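Probable amidase (Thermus thermophilus, PDB 2DC0) is a probable amidase of the amidase family, an alpha/beta protein whose helices surround one large mixed beta-sheet. Local coordinates at residues A[357-362]-A[401-406]; A[132-137]-A[151-156]. All blocks are in the same frame, centred on the assembly; numbering follows the deposited sequence.

Interaction 1. Residues A[357-362]-A[401-406]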
loop_
_atom_site.group_PDB
_atom_site.type_symbol
_atom_site.label_atom_id
_atom_site.label_comp_id
_atom_site.label_asym_id
_atom_site.label_seq_id
_atom_site.Cartn_x
_atom_site.Cartn_y
_atom_site.Cartn_z
ATOM N N PRO A 357 9.423 -2.661 23.843
ATOM C CA PRO A 357 10.208 -1.643 24.553
ATOM C C PRO A 357 10.749 -2.138 25.888
ATOM O O PRO A 357 11.667 -1.543 26.455
ATOM C CB PRO A 357 9.205 -0.520 24.751
ATOM C CG PRO A 357 7.935 -1.299 25.028
ATOM C CD PRO A 357 7.980 -2.362 23.940
ATOM N N LEU A 358 10.173 -3.233 26.366
ATOM C CA LEU A 358 10.535 -3.811 27.652
ATOM C C LEU A 358 10.285 -5.315 27.655
ATOM O O LEU A 358 9.579 -5.840 26.792
ATOM C CB LEU A 358 9.646 -3.196 28.745
ATOM C CG LEU A 358 9.627 -1.676 28.956
ATOM C CD1 LEU A 358 8.271 -1.260 29.495
ATOM C CD2 LEU A 358 10.745 -1.278 29.905
ATOM N N PRO A 359 10.877 -6.034 28.625
ATOM C CA PRO A 359 10.636 -7.477 28.669
ATOM C C PRO A 359 9.180 -7.647 29.092
ATOM O O PRO A 359 8.557 -6.695 29.571
ATOM C CB PRO A 359 11.620 -7.962 29.734
ATOM C CG PRO A 359 11.730 -6.770 30.650
ATOM C CD PRO A 359 11.832 -5.625 29.670
ATOM N N ALA A 360 8.634 -8.843 28.900
ATOM C CA ALA A 360 7.248 -9.116 29.276
ATOM C C ALA A 360 7.013 -8.680 30.721
ATOM O O ALA A 360 7.730 -9.096 31.626
ATOM C CB ALA A 360 6.952 -10.604 29.117
ATOM N N PRO A 361 6.000 -7.833 30.954
ATOM C CA PRO A 361 5.697 -7.352 32.306
ATOM C C PRO A 361 4.767 -8.271 33.108
ATOM O O PRO A 361 4.152 -9.189 32.561
ATOM C CB PRO A 361 5.059 -5.996 32.039
ATOM C CG PRO A 361 4.270 -6.256 30.809
ATOM C CD PRO A 361 5.187 -7.127 29.945
ATOM N N PRO A 362 4.668 -8.041 34.429
ATOM C CA PRO A 362 3.799 -8.856 35.280
ATOM C C PRO A 362 2.349 -8.806 34.802
ATOM O O PRO A 362 1.903 -7.805 34.224
ATOM C CB PRO A 362 3.955 -8.207 36.654
ATOM C CG PRO A 362 5.373 -7.739 36.635
ATOM C CD PRO A 362 5.517 -7.150 35.240
ATOM N N ALA A 401 18.121 -10.333 22.778
ATOM C CA ALA A 401 18.621 -9.906 24.082
ATOM C C ALA A 401 17.798 -10.438 25.256
ATOM O O ALA A 401 16.763 -11.086 25.069
ATOM C CB ALA A 401 18.679 -8.379 24.135
ATOM N N LYS A 402 18.279 -10.149 26.462
ATOM C CA LYS A 402 17.637 -10.568 27.709
ATOM C C LYS A 402 17.622 -9.393 28.685
ATOM O O LYS A 402 18.629 -8.709 28.854
ATOM C CB LYS A 402 18.422 -11.708 28.367
ATOM C CG LYS A 402 18.542 -12.985 27.561
ATOM C CD LYS A 402 17.262 -13.802 27.602
ATOM C CE LYS A 402 17.478 -15.181 26.985
ATOM N NZ LYS A 402 16.235 -16.011 26.978
ATOM N N VAL A 403 16.479 -9.164 29.324
ATOM C CA VAL A 403 16.336 -8.095 30.305
ATOM C C VAL A 403 15.515 -8.690 31.447
ATOM O O VAL A 403 14.454 -9.278 31.220
ATOM C CB VAL A 403 15.613 -6.856 29.699
ATOM C CG1 VAL A 403 15.356 -5.805 30.776
ATOM C CG2 VAL A 403 16.468 -6.253 28.593
ATOM N N GLU A 404 16.017 -8.556 32.671
ATOM C CA GLU A 404 15.341 -9.113 33.839
ATOM C C GLU A 404 15.250 -10.641 33.738
ATOM O O GLU A 404 14.282 -11.247 34.197
ATOM C CB GLU A 404 13.944 -8.498 33.995
ATOM C CG GLU A 404 13.969 -7.063 34.529
ATOM C CD GLU A 404 12.613 -6.378 34.477
ATOM O OE1 GLU A 404 11.580 -7.072 34.559
ATOM O OE2 GLU A 404 12.579 -5.133 34.371
ATOM N N GLY A 405 16.239 -11.148 32.908
ATOM C CA GLY A 405 16.274 -12.579 32.638
ATOM C C GLY A 405 15.176 -13.002 31.679
ATOM O O GLY A 405 14.928 -14.196 31.487
HETATM N N MSE A 406 14.453 -11.800 31.049
HETATM C CA MSE A 406 13.358 -12.165 30.124
HETATM C C MSE A 406 13.780 -11.924 28.685
HETATM O O MSE A 406 14.619 -11.066 28.408
HETATM C CB MSE A 406 12.118 -11.337 30.453
HETATM C CG MSE A 406 11.563 -11.622 31.835
HETATM SE SE MSE A 406 10.887 -13.436 31.970
HETATM C CE MSE A 406 9.272 -13.186 30.919
#
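Pro359 sets its ring against Val403 and Met406, with Ala360 beside it, and these apolar contacts dominate. The tightest carbon pair is Pro359 CB with Met406 CB, 3.5 Å apart. At its CD end the Pro359 ring reaches Val403 CG1 at 3.7 Å; this methyl stands anti to the backbone N (chi1 175°), and the two side chains cross at about a right angle. The selenomethionine chain of Met406 bends at chi2 and chi3 (-66° and -74°), which brings CE to within 3.9 Å of Ala360 CB. Val403 and Met406 are the ends of a type I' turn, Val403 N bonding Met406 O at 2.8 Å, in the beta-hairpin with a two-residue loop that joins strands 395-403 and 406-413. Proline-rich loop 357-362, which follows strand 350-354, packs on this hairpin. Carbon also meets oxygen: Pro359 CB touches Val403 O at 3.5 Å, and Glu404, extended beyond CG, brings OE1 to 3.9 Å from Pro359 CG. No hydrogen bond runs directly between the segments. Arg142 joins them instead, through a salt bridge to Glu404 OE1 and a hydrogen bond from NH1 to Ala360 O.

Interaction 2. Residues A[132-137]-A[151-156]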
loop_
_atom_site.group_PDB
_atom_site.type_symbol
_atom_site.label_atom_id
_atom_site.label_comp_id
_atom_site.label_asym_id
_atom_site.label_seq_id
_atom_site.Cartn_x
_atom_site.Cartn_y
_atom_site.Cartn_z
ATOM N N GLY A 132 -8.729 -17.959 31.219
ATOM C CA GLY A 132 -7.698 -17.809 32.220
ATOM C C GLY A 132 -6.518 -17.264 31.438
ATOM O O GLY A 132 -6.431 -17.487 30.237
ATOM N N PRO A 133 -5.585 -16.560 32.080
ATOM C CA PRO A 133 -4.446 -16.018 31.339
ATOM C C PRO A 133 -3.449 -17.045 30.823
ATOM O O PRO A 133 -3.254 -18.103 31.422
ATOM C CB PRO A 133 -3.812 -15.064 32.346
ATOM C CG PRO A 133 -4.060 -15.771 33.657
ATOM C CD PRO A 133 -5.495 -16.232 33.515
ATOM N N VAL A 134 -2.844 -16.735 29.683
ATOM C CA VAL A 134 -1.811 -17.596 29.133
ATOM C C VAL A 134 -0.584 -17.003 29.803
ATOM O O VAL A 134 -0.374 -15.788 29.751
ATOM C CB VAL A 134 -1.680 -17.459 27.602
ATOM C CG1 VAL A 134 -0.485 -18.287 27.107
ATOM C CG2 VAL A 134 -2.953 -17.946 26.926
ATOM N N ARG A 135 0.207 -17.854 30.447
ATOM C CA ARG A 135 1.385 -17.408 31.174
ATOM C C ARG A 135 2.671 -17.589 30.390
ATOM O O ARG A 135 2.864 -18.591 29.699
ATOM C CB ARG A 135 1.470 -18.152 32.518
ATOM C CG ARG A 135 0.249 -17.908 33.399
ATOM C CD ARG A 135 0.202 -18.781 34.659
ATOM N NE ARG A 135 -0.955 -18.409 35.474
ATOM C CZ ARG A 135 -0.996 -17.343 36.274
ATOM N NH1 ARG A 135 0.060 -16.554 36.383
ATOM N NH2 ARG A 135 -2.105 -17.037 36.934
ATOM N N ASN A 136 3.544 -16.595 30.510
ATOM C CA ASN A 136 4.827 -16.584 29.832
ATOM C C ASN A 136 5.601 -17.875 30.056
ATOM O O ASN A 136 5.655 -18.394 31.171
ATOM C CB ASN A 136 5.647 -15.386 30.315
ATOM C CG ASN A 136 6.893 -15.173 29.495
ATOM O OD1 ASN A 136 7.846 -15.950 29.575
ATOM N ND2 ASN A 136 6.896 -14.113 28.697
ATOM N N ALA A 137 6.214 -18.379 28.989
ATOM C CA ALA A 137 6.981 -19.618 29.044
ATOM C C ALA A 137 8.153 -19.571 30.024
ATOM O O ALA A 137 8.459 -20.565 30.672
ATOM C CB ALA A 137 7.491 -19.960 27.642
ATOM N N SER A 151 0.221 -20.009 21.303
ATOM C CA SER A 151 1.081 -20.561 20.263
ATOM C C SER A 151 2.560 -20.322 20.535
ATOM O O SER A 151 3.379 -21.221 20.358
ATOM C CB SER A 151 0.717 -19.983 18.892
ATOM O OG SER A 151 -0.503 -20.518 18.418
ATOM N N ALA A 152 2.906 -19.110 20.960
ATOM C CA ALA A 152 4.297 -18.781 21.241
ATOM C C ALA A 152 4.814 -19.575 22.448
ATOM O O ALA A 152 5.926 -20.101 22.426
ATOM C CB ALA A 152 4.439 -17.278 21.495
ATOM N N VAL A 153 4.003 -19.657 23.494
ATOM C CA VAL A 153 4.386 -20.384 24.696
ATOM C C VAL A 153 4.539 -21.875 24.401
ATOM O O VAL A 153 5.465 -22.526 24.899
ATOM C CB VAL A 153 3.336 -20.186 25.817
ATOM C CG1 VAL A 153 3.669 -21.068 27.018
ATOM C CG2 VAL A 153 3.303 -18.721 26.234
ATOM N N ALA A 154 3.634 -22.419 23.589
ATOM C CA ALA A 154 3.697 -23.834 23.232
ATOM C C ALA A 154 5.017 -24.126 22.517
ATOM O O ALA A 154 5.729 -25.076 22.859
ATOM C CB ALA A 154 2.515 -24.201 22.332
ATOM N N VAL A 155 5.346 -23.294 21.532
ATOM C CA VAL A 155 6.585 -23.454 20.769
ATOM C C VAL A 155 7.813 -23.296 21.670
ATOM O O VAL A 155 8.785 -24.047 21.554
ATOM C CB VAL A 155 6.659 -22.421 19.608
ATOM C CG1 VAL A 155 8.018 -22.490 18.912
ATOM C CG2 VAL A 155 5.548 -22.706 18.606
ATOM N N ALA A 156 7.763 -22.326 22.575
ATOM C CA ALA A 156 8.879 -22.092 23.485
ATOM C C ALA A 156 9.116 -23.274 24.426
ATOM O O ALA A 156 10.256 -23.599 24.747
ATOM C CB ALA A 156 8.629 -20.833 24.299
#
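Val153 turns its forked end from the helix onto the backbone of Arg135, with both methyls lying near one carbonyl oxygen. CG2 is 3.5 Å from Arg135 O, and CG1 is 3.7 Å from that same atom. The first torsion, 174°, places CG1 anti to the backbone N: CG1 meets Ala137 on one side, CB of that alanine lying 4.0 Å away, while CG2 meets Val134 on the other and also lies near Ala137 N. Val134 CG1 meets Val153 CG2 at 3.9 Å, the two valines sliding past each other in opposite directions. One helical turn on, Ala156 presents its methyl to the same loop residue, and Ala137 CB and Ala156 CB come within 3.6 Å. Arg135 starts its side chain away from the helix, and its NH1 is hydrogen-bonded to Pro140 O. Loop polar groups are held from outside: Asn179 OD1 accepts from Ala137 N, and Arg34 bonds the carbonyl oxygens of Asn136 and Ala137. With alanine meeting alanine, the irregular loop lies close against helix 149-157, which begins within the glycine- and serine-rich segment characteristic of the amidase family.

Overall arrangement
Interaction 2 lies deeper, its centre about 12 Å from that of the chain, against about 18 Å for interaction 1; both are largely buried, but interaction 1 has an exposed edge at Glu404. The two share no helix or strand: interaction 1 lays a loop on a hairpin of the main sheet, interaction 2 a loop on a helix. Each is apolar and lacks direct hydrogen bonds, yet in interaction 1 the Glu404 carboxylate touches the proline ring, whereas in interaction 2 Arg135 takes part through its carbonyl oxygen. They meet at Asn136, whose OD1 bonds Val138 N and whose ND2, hydrogen-bonded to Phe178 O and Gln143 O, packs 3.4 Å from Met406 CE and 3.5 Å from Ala360 CB.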